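Local coordinates for bromoperoxidase A1 (Streptomyces aureofaciens, PDB 1A8Q), which acts as a cofactor-free haloperoxidase that can brominate and may carry out the chlorination step in 7-chlorotetracycline biosynthesis, at residues Val23-Trp28 with Gly97-Arg102; Val91-Gly96 with Ser250-Ala255; Glu160-Ala165 with Asp178-Met183; Val217-Asp222 with Val226-Thr231; Lys245-Ser250 with Asn265-Glu270. All coordinates share one frame; numbering follows the deposited sequence.

Contact 1: residues Val23-Trp28 with Gly97-Arg102; sequences VFIHGW and GGELAR
The carboxylate of Glu99, which spreads its face over Ile25 CG2, is held by two groups: OE1 forms a salt bridge with Arg54, and OE2 is hydrogen-bonded to His52. Ile25 CG2 stands almost directly beneath Glu99 CD at 3.6 Å, and it reaches Glu99 OE2 at the same 3.6 Å and Glu99 OE1 at 3.8 Å. The methyl thus meets the flat of the group rather than one oxygen. Glu99 gets there with CG anti to its backbone N (chi1 178°) and the chain extended beyond, so that CB and CG also run past the same methyl. The Ile25 side chain splits its contacts. CG2 serves Glu99, while the CG1 branch carries CD1 to Leu100 CB, 4.0 Å away, the isoleucine branch running roughly perpendicular to the leucine side chain. With both oxygens held, the buried carboxylate has polar partners even though its face lies on a methyl, and the nearby arginine probably stabilises its charge. His26 O, just after the strand, accepts from the same Arg54. This is strand-helix packing in the core of the alpha/beta hydrolase fold: strand 21-25 lies between strands 48-52 and 88-93 of the central sheet, and helix 96-107, which follows the nucleophile strand 88-93, packs against it beside helix 69-82, whose Leu76 touches both Ile25 and Glu99.

Contact 2: residues Val91-Gly96 with Ser250-Ala255; sequences VAHSMG and SSHGIA
Two hydrogen bonds join Ser94 and His93 to His252, one to its ring and one to its backbone. Ser94 OG lies 2.7 Å from His252 NE2, at the edge of the imidazole and in its plane; either atom could be the donor. The serine oxygen points across the gap because it is anti to the backbone N (chi1 -159°). His93 NE2 donates to His252 O at 2.8 Å, approaching nearly along the C=O axis although the carbonyl oxygen sits somewhat out of the His93 ring plane. The catalytic histidine is therefore fixed at its main chain as well as at its ring. Ring packing adds a second layer: the imidazoles of His93 and His252 meet obliquely, with planes 39° apart, and His93 NE2 lies 3.5 Å above one face of His252, toward the rim. Within 250-255, Ser251 OG accepts from Gly253 N in an ST turn, which shapes the chain around His252. In segment 91-96, the strand ends in a type II' turn from His93 to Gly96, with Ser94 at positive phi and Gly96 N bonded to His93 O (2.8 Å), a tight turn that leads straight into helix 96-107. This is the nucleophile elbow of the alpha/beta hydrolase fold, and with Asp223, hydrogen-bonded to His252 ND1, Ser94 and His252 make up the catalytic triad.

Contact 3: residues Glu160-Ala165 with Asp178-Met183; sequences EGFFSA and DAFWYM
Over the centre of the Phe162 ring stands Phe180 CE1, 3.4 Å above the plane, while the Phe163 ring takes Phe162 CD1 over one face and Phe180 CB at its edge. The first is an edge-to-face pair, the edge of Phe180 toward Phe162, with planes inclined at 56° and centroids 4.7 Å apart. Phe180 CE1 is 3.5 Å from Phe162 CD2 and 4.1 Å from Phe162 CE1, the nearest and farthest atoms of that ring. With CG anti to the backbone N (chi1 180°), the Phe180 ring extends from helix 174-184 toward its partner. Phe163 meets the root of the same side chain, its CE2 4.1 Å from Phe180 CB, the two side chains lying alongside and pointing opposite ways. Just beyond Phe163 a Schellman motif closes helix 137-162, with Ser164 its positive-phi residue. Both helices belong to the insertion between strands 112-118 and 215-220, the position of the cap in alpha/beta hydrolases, and Phe162, meeting the His252 ring edge-to-face, brings the cluster to the active site. Between the two segments the chemistry is wholly apolar: the fit depends on ring shape and on the C-H edge of Phe180 facing the pi cloud of Phe162.

Contact 4: residues Val217-Asp222 with Val226-Thr231; sequences VVHGDD and VPIDAT
Asp221 and Ile228 bring the two backbones closest, their CA atoms 6.0 Å apart, as the chain leaves strand 215-220 and doubles back after three intervening residues. His219 carries most of the contact. Its NE2 donates to Val226 O at 2.9 Å in a nearly straight bond (166°); the oxygen lies in the imidazole plane, but the donor stands above the carbonyl plane. Ile228 covers one face of the ring, with CA 4.1 Å from the centroid in a CH-pi contact and CB 3.7 Å from His219 CD2. His219 CE1 meets Val226 CG1 and lies 3.1 Å from Thr231 OG1. Thr231 OG1 itself donates to Pro227 O (2.8 Å). Bond and packing should fix the rotation of the imidazole. The loop pinned in this way carries Asp223, the acid of the catalytic triad, whose OD1 is bonded to Val226 N. It lies between strand 215-220 and helix 232-238; Val226 leans on His252, and Ile228 touches Val246 of the neighbouring edge strand 243-247.

Contact 5: residues Lys245-Ser250 with Asn265-Glu270; sequences KVYEGS and NRDLLE
Lys245 reaches from its strand to Asp267 and Glu270 on the helix. From CB the chain sets off with CG beside the backbone N (chi1 -70°) and then stays extended; CD passes Asp267 OD2 at 3.7 Å, and NZ ends between two carboxylates. There it forms salt bridges, whose hydrogen bonds are weak, to Asp267 OD1 at 3.1 Å and to Glu270 OE2 at 3.5 Å. A water completes the network: it accepts from Lys245 NZ and donates to Asp267 O and Glu270 OE2. The firmer bond belongs to Tyr247, whose OH donates to Asp267 OD2 over 2.6 Å. It arrives on the anti side of that oxygen, 23° out of the carboxylate plane, with OD2 near the plane of the phenol ring. Asp267 thus divides its oxygens between lysine and tyrosine, and the two donors together would favour its ionised form. Lys263 adds a cation-pi contact to the Tyr247 ring. The axes of 245-247 and 265-270 run antiparallel (170°) and come no closer than 12.0 Å, a gap bridged mainly by lysine and tyrosine. This joins the sheet's last strand, 243-247, to helix 260-272, the C-terminal strand-loop-helix unit of the alpha/beta hydrolase fold, whose loop supplies the triad histidine.

Overall arrangement
From the N terminus, contact 1 closes the first loop, bringing strand 21-25 against helix 96-107. Contact 2 starts at the strand just ahead of that helix, so the two cross; strands 21-25 and 88-93 are hydrogen-bonded neighbours. Contact 2 spans the longest loop, ending at 250-255, and within it lie contact 3, between helices 137-162 and 174-184, beyond the C-terminal ends of the parallel strands, and contact 4, the short turn after strand 215-220. Contacts 3 and 4 both touch contact 2 at the segment that holds His252, and touch each other through Ser164 and Asp222. Contact 5 crosses contact 2, shares Ser250 with it, and ties edge strand 243-247, paired with 215-220, to the last helix.

Contact 1: residues Val23-Trp28 with Gly97-Arg102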
# COMPACT_ATOMS: atom_id res chain seq x y z
N VAL A 23 5.50 -10.47 2.27
CA VAL A 23 4.70 -9.72 3.25
C VAL A 23 4.05 -8.57 2.51
O VAL A 23 4.70 -7.72 1.89
CB VAL A 23 5.57 -9.20 4.41
CG1 VAL A 23 4.79 -8.25 5.31
CG2 VAL A 23 6.15 -10.36 5.24
N PHE A 24 2.73 -8.50 2.59
CA PHE A 24 1.94 -7.53 1.84
C PHE A 24 1.50 -6.39 2.75
O PHE A 24 1.10 -6.66 3.89
CB PHE A 24 0.68 -8.20 1.25
CG PHE A 24 0.97 -9.19 0.14
CD1 PHE A 24 1.24 -10.50 0.50
CD2 PHE A 24 0.96 -8.76 -1.17
CE1 PHE A 24 1.50 -11.42 -0.54
CE2 PHE A 24 1.22 -9.68 -2.20
CZ PHE A 24 1.47 -11.00 -1.85
N ILE A 25 1.63 -5.17 2.21
CA ILE A 25 1.41 -3.96 3.03
C ILE A 25 0.36 -3.13 2.35
O ILE A 25 0.47 -2.56 1.27
CB ILE A 25 2.73 -3.12 3.07
CG1 ILE A 25 3.88 -3.96 3.65
CG2 ILE A 25 2.54 -1.88 3.96
CD1 ILE A 25 5.25 -3.29 3.43
N HIS A 26 -0.87 -3.08 2.97
CA HIS A 26 -2.01 -2.50 2.31
C HIS A 26 -2.10 -0.97 2.30
O HIS A 26 -1.36 -0.36 3.04
CB HIS A 26 -3.34 -3.02 2.98
CG HIS A 26 -3.56 -2.50 4.37
ND1 HIS A 26 -4.18 -1.30 4.63
CD2 HIS A 26 -3.23 -3.07 5.59
CE1 HIS A 26 -4.23 -1.14 5.95
NE2 HIS A 26 -3.68 -2.16 6.54
N GLY A 27 -3.03 -0.46 1.48
CA GLY A 27 -3.18 1.01 1.39
C GLY A 27 -4.37 1.52 2.22
O GLY A 27 -5.04 0.77 2.91
N TRP A 28 -4.59 2.83 2.10
CA TRP A 28 -5.71 3.47 2.81
C TRP A 28 -6.93 3.37 1.95
O TRP A 28 -6.87 3.56 0.72
CB TRP A 28 -5.27 4.95 2.92
CG TRP A 28 -6.20 5.99 3.50
CD1 TRP A 28 -6.26 6.39 4.78
CD2 TRP A 28 -7.15 6.78 2.77
NE1 TRP A 28 -7.20 7.39 4.93
CE2 TRP A 28 -7.75 7.64 3.71
CE3 TRP A 28 -7.55 6.88 1.43
CZ2 TRP A 28 -8.73 8.59 3.37
CZ3 TRP A 28 -8.52 7.80 1.08
CH2 TRP A 28 -9.10 8.64 2.07
N GLY A 97 3.35 1.91 0.49
CA GLY A 97 4.70 2.17 -0.09
C GLY A 97 5.50 3.11 0.81
O GLY A 97 6.73 2.94 0.87
N GLY A 98 4.87 4.01 1.58
CA GLY A 98 5.60 4.81 2.53
C GLY A 98 6.04 4.00 3.72
O GLY A 98 7.06 4.23 4.36
N GLU A 99 5.19 3.04 4.22
CA GLU A 99 5.60 2.13 5.28
C GLU A 99 6.81 1.29 4.85
O GLU A 99 7.74 1.09 5.65
CB GLU A 99 4.40 1.21 5.65
CG GLU A 99 4.72 0.17 6.73
CD GLU A 99 3.45 -0.60 7.17
OE1 GLU A 99 2.40 0.06 7.28
OE2 GLU A 99 3.57 -1.81 7.36
N LEU A 100 6.80 0.83 3.62
CA LEU A 100 7.91 0.02 3.07
C LEU A 100 9.18 0.89 2.98
O LEU A 100 10.17 0.49 3.56
CB LEU A 100 7.51 -0.47 1.68
CG LEU A 100 8.35 -1.64 1.11
CD1 LEU A 100 7.66 -2.19 -0.16
CD2 LEU A 100 9.72 -1.16 0.71
N ALA A 101 9.02 2.07 2.42
CA ALA A 101 10.21 2.96 2.29
C ALA A 101 10.77 3.34 3.63
O ALA A 101 12.00 3.33 3.88
CB ALA A 101 9.77 4.17 1.49
N ARG A 102 9.93 3.73 4.60
CA ARG A 102 10.44 4.14 5.90
C ARG A 102 10.99 2.98 6.68
O ARG A 102 11.92 3.13 7.46
CB ARG A 102 9.36 4.96 6.65
CG ARG A 102 9.83 5.43 8.02
CD ARG A 102 10.99 6.43 7.95
NE ARG A 102 10.80 7.39 6.89
CZ ARG A 102 10.11 8.53 7.01
NH1 ARG A 102 9.56 8.82 8.18
NH2 ARG A 102 10.02 9.33 5.95

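Contact 2: residues Val91-Gly96 with Ser250-Ala255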
# COMPACT_ATOMS: atom_id res chain seq x y z
N VAL A 91 5.70 -6.26 -0.39
CA VAL A 91 4.91 -5.82 -1.54
C VAL A 91 3.94 -4.77 -0.96
O VAL A 91 3.21 -5.13 -0.04
CB VAL A 91 4.07 -6.98 -2.09
CG1 VAL A 91 3.17 -6.49 -3.22
CG2 VAL A 91 4.99 -8.12 -2.56
N ALA A 92 3.98 -3.56 -1.47
CA ALA A 92 3.14 -2.51 -0.85
C ALA A 92 2.25 -1.84 -1.86
O ALA A 92 2.62 -1.68 -3.03
CB ALA A 92 4.13 -1.48 -0.27
N HIS A 93 1.05 -1.44 -1.41
CA HIS A 93 0.18 -0.66 -2.31
C HIS A 93 -0.06 0.73 -1.73
O HIS A 93 -0.19 0.85 -0.51
CB HIS A 93 -1.20 -1.37 -2.40
CG HIS A 93 -2.24 -0.57 -3.10
ND1 HIS A 93 -3.42 -0.25 -2.40
CD2 HIS A 93 -2.37 -0.04 -4.32
CE1 HIS A 93 -4.20 0.45 -3.22
NE2 HIS A 93 -3.59 0.59 -4.39
N SER A 94 -0.09 1.74 -2.60
CA SER A 94 -0.49 3.10 -2.20
C SER A 94 0.28 3.66 -1.04
O SER A 94 1.52 3.60 -1.04
CB SER A 94 -2.02 2.96 -1.90
OG SER A 94 -2.62 4.24 -1.98
N MET A 95 -0.35 4.15 0.08
CA MET A 95 0.40 4.63 1.20
C MET A 95 1.20 3.59 1.91
O MET A 95 2.15 3.84 2.63
CB MET A 95 -0.46 5.44 2.22
CG MET A 95 -1.39 4.48 3.01
SD MET A 95 -1.94 5.32 4.53
CE MET A 95 -0.65 4.97 5.67
N GLY A 96 0.93 2.27 1.69
CA GLY A 96 1.75 1.17 2.15
C GLY A 96 3.20 1.28 1.63
O GLY A 96 4.14 0.83 2.26
N SER A 250 -4.86 1.39 -16.36
CA SER A 250 -5.23 0.79 -15.08
C SER A 250 -5.45 1.85 -13.99
O SER A 250 -4.79 2.87 -13.96
CB SER A 250 -4.16 -0.19 -14.60
OG SER A 250 -4.29 -1.38 -15.40
N SER A 251 -6.34 1.48 -13.06
CA SER A 251 -6.63 2.39 -11.95
C SER A 251 -5.72 2.20 -10.76
O SER A 251 -4.71 1.53 -10.73
CB SER A 251 -8.07 2.04 -11.51
OG SER A 251 -8.14 0.79 -10.84
N HIS A 252 -6.12 2.83 -9.65
CA HIS A 252 -5.42 2.74 -8.39
C HIS A 252 -5.71 1.38 -7.73
O HIS A 252 -4.96 0.97 -6.85
CB HIS A 252 -5.91 3.85 -7.42
CG HIS A 252 -5.06 3.96 -6.19
ND1 HIS A 252 -3.70 4.21 -6.31
CD2 HIS A 252 -5.29 3.90 -4.87
CE1 HIS A 252 -3.14 4.23 -5.13
NE2 HIS A 252 -4.08 4.10 -4.21
N GLY A 253 -6.74 0.66 -8.16
CA GLY A 253 -7.13 -0.58 -7.53
C GLY A 253 -6.77 -1.84 -8.32
O GLY A 253 -7.49 -2.85 -8.20
N ILE A 254 -5.59 -1.86 -8.92
CA ILE A 254 -5.13 -3.00 -9.72
C ILE A 254 -5.22 -4.34 -9.03
O ILE A 254 -5.64 -5.33 -9.69
CB ILE A 254 -3.66 -2.73 -10.14
CG1 ILE A 254 -3.57 -1.65 -11.22
CG2 ILE A 254 -2.96 -4.00 -10.60
CD1 ILE A 254 -2.16 -1.04 -11.25
N ALA A 255 -4.93 -4.47 -7.73
CA ALA A 255 -4.90 -5.77 -7.09
C ALA A 255 -6.29 -6.40 -6.93
O ALA A 255 -6.36 -7.61 -6.70
CB ALA A 255 -4.28 -5.66 -5.69

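Contact 3: residues Glu160-Ala165 with Asp178-Met183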
# COMPACT_ATOMS: atom_id res chain seq x y z
N GLU A 160 -15.46 5.21 -6.54
CA GLU A 160 -15.52 5.52 -7.96
C GLU A 160 -14.15 5.96 -8.51
O GLU A 160 -13.69 5.37 -9.48
CB GLU A 160 -16.53 6.64 -8.26
CG GLU A 160 -17.95 6.30 -7.80
CD GLU A 160 -18.54 5.14 -8.60
OE1 GLU A 160 -18.32 5.05 -9.82
OE2 GLU A 160 -19.23 4.28 -8.00
N GLY A 161 -13.52 6.90 -7.83
CA GLY A 161 -12.18 7.33 -8.27
C GLY A 161 -11.14 6.24 -8.04
O GLY A 161 -10.17 6.11 -8.82
N PHE A 162 -11.24 5.53 -6.92
CA PHE A 162 -10.22 4.54 -6.56
C PHE A 162 -10.09 3.50 -7.68
O PHE A 162 -9.00 3.03 -7.98
CB PHE A 162 -10.65 3.88 -5.25
CG PHE A 162 -9.61 3.07 -4.54
CD1 PHE A 162 -9.48 1.72 -4.83
CD2 PHE A 162 -8.85 3.66 -3.54
CE1 PHE A 162 -8.52 0.96 -4.14
CE2 PHE A 162 -7.94 2.90 -2.83
CZ PHE A 162 -7.80 1.57 -3.17
N PHE A 163 -11.20 3.10 -8.28
CA PHE A 163 -11.20 2.06 -9.31
C PHE A 163 -11.37 2.64 -10.71
O PHE A 163 -11.49 1.84 -11.66
CB PHE A 163 -12.41 1.10 -9.09
CG PHE A 163 -12.29 0.28 -7.84
CD1 PHE A 163 -11.29 -0.64 -7.65
CD2 PHE A 163 -13.22 0.46 -6.80
CE1 PHE A 163 -11.16 -1.40 -6.50
CE2 PHE A 163 -13.11 -0.30 -5.65
CZ PHE A 163 -12.10 -1.22 -5.48
N SER A 164 -11.29 3.96 -10.89
CA SER A 164 -11.53 4.58 -12.19
C SER A 164 -12.80 4.03 -12.81
O SER A 164 -12.93 3.75 -14.01
CB SER A 164 -10.35 4.34 -13.18
OG SER A 164 -9.21 4.99 -12.63
N ALA A 165 -13.87 4.00 -11.99
CA ALA A 165 -15.11 3.37 -12.44
C ALA A 165 -15.94 4.30 -13.31
O ALA A 165 -17.06 3.96 -13.73
CB ALA A 165 -15.88 2.94 -11.18
N ASP A 178 -18.63 -2.28 -3.07
CA ASP A 178 -19.17 -2.65 -1.78
C ASP A 178 -18.10 -3.20 -0.86
O ASP A 178 -18.09 -2.97 0.35
CB ASP A 178 -20.30 -3.70 -1.92
CG ASP A 178 -21.54 -3.11 -2.57
OD1 ASP A 178 -21.77 -1.90 -2.69
OD2 ASP A 178 -22.32 -3.92 -3.13
N ALA A 179 -17.13 -3.96 -1.41
CA ALA A 179 -16.05 -4.47 -0.56
C ALA A 179 -15.10 -3.37 -0.05
O ALA A 179 -14.56 -3.47 1.06
CB ALA A 179 -15.26 -5.52 -1.34
N PHE A 180 -14.89 -2.36 -0.90
CA PHE A 180 -14.11 -1.18 -0.50
C PHE A 180 -14.76 -0.56 0.74
O PHE A 180 -14.05 -0.31 1.73
CB PHE A 180 -14.09 -0.20 -1.69
CG PHE A 180 -13.31 1.07 -1.40
CD1 PHE A 180 -11.95 1.14 -1.69
CD2 PHE A 180 -13.97 2.19 -0.92
CE1 PHE A 180 -11.27 2.32 -1.43
CE2 PHE A 180 -13.27 3.38 -0.68
CZ PHE A 180 -11.91 3.43 -0.95
N TRP A 181 -16.05 -0.31 0.60
CA TRP A 181 -16.79 0.28 1.76
C TRP A 181 -16.69 -0.61 2.97
O TRP A 181 -16.44 -0.14 4.08
CB TRP A 181 -18.23 0.50 1.34
CG TRP A 181 -19.15 0.93 2.45
CD1 TRP A 181 -19.34 2.18 2.93
CD2 TRP A 181 -19.99 0.04 3.19
NE1 TRP A 181 -20.29 2.12 3.97
CE2 TRP A 181 -20.70 0.83 4.12
CE3 TRP A 181 -20.24 -1.33 3.15
CZ2 TRP A 181 -21.62 0.28 5.01
CZ3 TRP A 181 -21.17 -1.87 4.03
CH2 TRP A 181 -21.84 -1.06 4.98
N TYR A 182 -16.89 -1.92 2.84
CA TYR A 182 -16.84 -2.87 3.96
C TYR A 182 -15.51 -2.84 4.68
O TYR A 182 -15.45 -2.85 5.92
CB TYR A 182 -17.09 -4.28 3.37
CG TYR A 182 -16.98 -5.43 4.33
CD1 TYR A 182 -15.78 -6.11 4.50
CD2 TYR A 182 -18.12 -5.89 5.00
CE1 TYR A 182 -15.66 -7.17 5.37
CE2 TYR A 182 -18.01 -6.99 5.84
CZ TYR A 182 -16.81 -7.64 5.99
OH TYR A 182 -16.67 -8.70 6.85
N MET A 183 -14.38 -2.83 3.94
CA MET A 183 -13.08 -2.74 4.55
C MET A 183 -12.90 -1.36 5.24
O MET A 183 -12.31 -1.36 6.33
CB MET A 183 -11.95 -2.94 3.49
CG MET A 183 -12.03 -4.44 3.07
SD MET A 183 -10.60 -4.72 1.93
CE MET A 183 -11.37 -4.18 0.43

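Contact 4: residues Val217-Asp222 with Val226-Thr231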
# COMPACT_ATOMS: atom_id res chain seq x y z
N VAL A 217 8.59 -1.52 -9.58
CA VAL A 217 7.60 -0.45 -9.39
C VAL A 217 6.54 -0.65 -10.44
O VAL A 217 6.83 -0.74 -11.65
CB VAL A 217 8.28 0.94 -9.56
CG1 VAL A 217 7.20 2.01 -9.39
CG2 VAL A 217 9.38 1.11 -8.53
N VAL A 218 5.27 -0.90 -10.05
CA VAL A 218 4.17 -1.07 -10.99
C VAL A 218 3.18 0.08 -10.81
O VAL A 218 2.94 0.39 -9.65
CB VAL A 218 3.41 -2.40 -10.70
CG1 VAL A 218 2.18 -2.56 -11.59
CG2 VAL A 218 4.37 -3.57 -10.94
N HIS A 219 2.64 0.69 -11.87
CA HIS A 219 1.71 1.79 -11.62
C HIS A 219 0.81 1.92 -12.83
O HIS A 219 1.30 1.76 -13.97
CB HIS A 219 2.53 3.09 -11.44
CG HIS A 219 1.94 4.12 -10.53
ND1 HIS A 219 2.50 4.41 -9.35
CD2 HIS A 219 0.82 4.87 -10.66
CE1 HIS A 219 1.77 5.33 -8.70
NE2 HIS A 219 0.75 5.61 -9.48
N GLY A 220 -0.46 2.19 -12.59
CA GLY A 220 -1.38 2.35 -13.73
C GLY A 220 -1.26 3.79 -14.23
O GLY A 220 -1.15 4.71 -13.41
N ASP A 221 -1.51 4.01 -15.52
CA ASP A 221 -1.49 5.40 -15.98
C ASP A 221 -2.86 6.03 -16.02
O ASP A 221 -3.00 7.15 -16.51
CB ASP A 221 -0.80 5.48 -17.35
CG ASP A 221 -1.60 4.89 -18.47
OD1 ASP A 221 -2.79 4.53 -18.34
OD2 ASP A 221 -1.00 4.81 -19.59
N ASP A 222 -3.89 5.37 -15.45
CA ASP A 222 -5.15 6.04 -15.19
C ASP A 222 -5.45 6.05 -13.68
O ASP A 222 -6.60 5.87 -13.24
CB ASP A 222 -6.31 5.39 -15.96
CG ASP A 222 -7.57 6.24 -15.91
OD1 ASP A 222 -7.47 7.48 -15.89
OD2 ASP A 222 -8.68 5.67 -15.81
N VAL A 226 -3.19 8.41 -7.00
CA VAL A 226 -1.74 8.60 -6.86
C VAL A 226 -1.18 8.79 -8.27
O VAL A 226 -1.06 7.85 -9.03
CB VAL A 226 -1.11 7.40 -6.14
CG1 VAL A 226 0.41 7.53 -6.01
CG2 VAL A 226 -1.71 7.25 -4.72
N PRO A 227 -0.86 10.01 -8.65
CA PRO A 227 -0.53 10.31 -10.04
C PRO A 227 0.79 9.69 -10.47
O PRO A 227 1.80 9.91 -9.82
CB PRO A 227 -0.49 11.83 -10.11
CG PRO A 227 -0.23 12.25 -8.70
CD PRO A 227 -1.03 11.26 -7.86
N ILE A 228 0.73 8.93 -11.58
CA ILE A 228 1.93 8.23 -11.99
C ILE A 228 3.12 9.13 -12.22
O ILE A 228 4.21 8.73 -11.80
CB ILE A 228 1.63 7.36 -13.24
CG1 ILE A 228 2.82 6.47 -13.56
CG2 ILE A 228 1.21 8.19 -14.45
CD1 ILE A 228 2.50 5.43 -14.64
N ASP A 229 2.93 10.26 -12.88
CA ASP A 229 4.15 11.07 -13.16
C ASP A 229 4.88 11.61 -11.97
O ASP A 229 6.10 11.92 -12.00
CB ASP A 229 3.71 12.23 -14.08
CG ASP A 229 3.30 11.70 -15.44
OD1 ASP A 229 3.80 10.65 -15.91
OD2 ASP A 229 2.43 12.35 -16.04
N ALA A 230 4.19 11.88 -10.86
CA ALA A 230 4.83 12.42 -9.67
C ALA A 230 5.42 11.33 -8.81
O ALA A 230 6.19 11.61 -7.91
CB ALA A 230 3.82 13.20 -8.83
N THR A 231 4.91 10.08 -8.93
CA THR A 231 5.31 9.04 -7.97
C THR A 231 6.02 7.90 -8.66
O THR A 231 7.24 7.92 -8.80
CB THR A 231 4.03 8.54 -7.23
OG1 THR A 231 3.11 8.07 -8.23
CG2 THR A 231 3.42 9.74 -6.50

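Contact 5: residues Lys245-Ser250 with Asn265-Glu270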
# COMPACT_ATOMS: atom_id res chain seq x y z
N LYS A 245 7.08 -0.99 -14.47
CA LYS A 245 6.13 -1.53 -15.41
C LYS A 245 4.90 -0.63 -15.38
O LYS A 245 4.25 -0.57 -14.32
CB LYS A 245 5.75 -2.99 -15.10
CG LYS A 245 6.87 -3.99 -15.35
CD LYS A 245 6.43 -5.45 -15.15
CE LYS A 245 7.53 -6.34 -15.77
NZ LYS A 245 7.03 -7.72 -15.98
N VAL A 246 4.62 0.09 -16.44
CA VAL A 246 3.44 0.93 -16.54
C VAL A 246 2.26 0.08 -17.01
O VAL A 246 2.36 -0.61 -18.02
CB VAL A 246 3.64 2.12 -17.48
CG1 VAL A 246 2.35 2.92 -17.68
CG2 VAL A 246 4.80 2.92 -16.88
N TYR A 247 1.15 0.15 -16.26
CA TYR A 247 -0.04 -0.61 -16.69
C TYR A 247 -0.96 0.35 -17.41
O TYR A 247 -1.66 1.16 -16.79
CB TYR A 247 -0.74 -1.26 -15.49
CG TYR A 247 -0.17 -2.57 -15.00
CD1 TYR A 247 1.13 -2.98 -15.23
CD2 TYR A 247 -0.96 -3.41 -14.21
CE1 TYR A 247 1.64 -4.18 -14.74
CE2 TYR A 247 -0.47 -4.56 -13.66
CZ TYR A 247 0.79 -5.00 -14.00
OH TYR A 247 1.26 -6.13 -13.42
N GLU A 248 -0.99 0.30 -18.74
CA GLU A 248 -1.82 1.22 -19.51
C GLU A 248 -3.30 1.05 -19.21
O GLU A 248 -3.84 -0.04 -19.24
CB GLU A 248 -1.54 1.03 -21.04
CG GLU A 248 -0.12 1.46 -21.37
CD GLU A 248 0.13 1.70 -22.85
OE1 GLU A 248 -0.71 1.32 -23.69
OE2 GLU A 248 1.21 2.28 -23.15
N GLY A 249 -3.98 2.15 -18.93
CA GLY A 249 -5.40 2.16 -18.64
C GLY A 249 -5.79 1.68 -17.25
O GLY A 249 -7.01 1.57 -17.02
N SER A 250 -4.86 1.39 -16.36
CA SER A 250 -5.23 0.79 -15.08
C SER A 250 -5.45 1.85 -13.99
O SER A 250 -4.79 2.87 -13.96
CB SER A 250 -4.16 -0.19 -14.60
OG SER A 250 -4.29 -1.38 -15.40
N ASN A 265 -0.73 -10.43 -10.66
CA ASN A 265 -0.28 -11.66 -10.05
C ASN A 265 0.83 -12.31 -10.93
O ASN A 265 1.80 -12.83 -10.37
CB ASN A 265 -1.46 -12.62 -9.94
CG ASN A 265 -2.46 -12.26 -8.84
OD1 ASN A 265 -2.16 -11.34 -8.08
ND2 ASN A 265 -3.56 -13.01 -8.78
N ARG A 266 0.63 -12.25 -12.23
CA ARG A 266 1.62 -12.84 -13.17
C ARG A 266 2.96 -12.12 -13.07
O ARG A 266 4.01 -12.74 -12.88
CB ARG A 266 1.04 -12.71 -14.57
CG ARG A 266 1.65 -13.51 -15.70
CD ARG A 266 0.51 -13.88 -16.66
NE ARG A 266 0.64 -15.23 -17.20
CZ ARG A 266 0.59 -15.53 -18.50
NH1 ARG A 266 0.41 -14.59 -19.43
NH2 ARG A 266 0.74 -16.78 -18.90
N ASP A 267 2.92 -10.79 -13.02
CA ASP A 267 4.16 -10.01 -12.88
C ASP A 267 4.85 -10.24 -11.55
O ASP A 267 6.07 -10.23 -11.42
CB ASP A 267 3.94 -8.50 -13.09
CG ASP A 267 3.75 -8.17 -14.55
OD1 ASP A 267 4.25 -8.96 -15.42
OD2 ASP A 267 3.11 -7.17 -14.92
N LEU A 268 4.06 -10.30 -10.47
CA LEU A 268 4.57 -10.53 -9.13
C LEU A 268 5.25 -11.88 -9.03
O LEU A 268 6.36 -11.97 -8.49
CB LEU A 268 3.41 -10.46 -8.10
CG LEU A 268 3.82 -10.72 -6.65
CD1 LEU A 268 4.81 -9.69 -6.14
CD2 LEU A 268 2.52 -10.70 -5.80
N LEU A 269 4.63 -12.93 -9.59
CA LEU A 269 5.22 -14.25 -9.51
C LEU A 269 6.53 -14.32 -10.33
O LEU A 269 7.47 -14.94 -9.80
CB LEU A 269 4.22 -15.29 -9.96
CG LEU A 269 3.12 -15.69 -8.94
CD1 LEU A 269 2.24 -16.75 -9.57
CD2 LEU A 269 3.75 -16.21 -7.66
N GLU A 270 6.57 -13.61 -11.43
CA GLU A 270 7.83 -13.58 -12.22
C GLU A 270 8.92 -12.90 -11.42
O GLU A 270 10.05 -13.40 -11.25
CB GLU A 270 7.58 -12.87 -13.54
CG GLU A 270 8.86 -12.74 -14.37
CD GLU A 270 8.52 -11.99 -15.65
OE1 GLU A 270 8.06 -12.65 -16.60
OE2 GLU A 270 8.67 -10.75 -15.66
O HOH W 1 7.80 -9.10 -13.21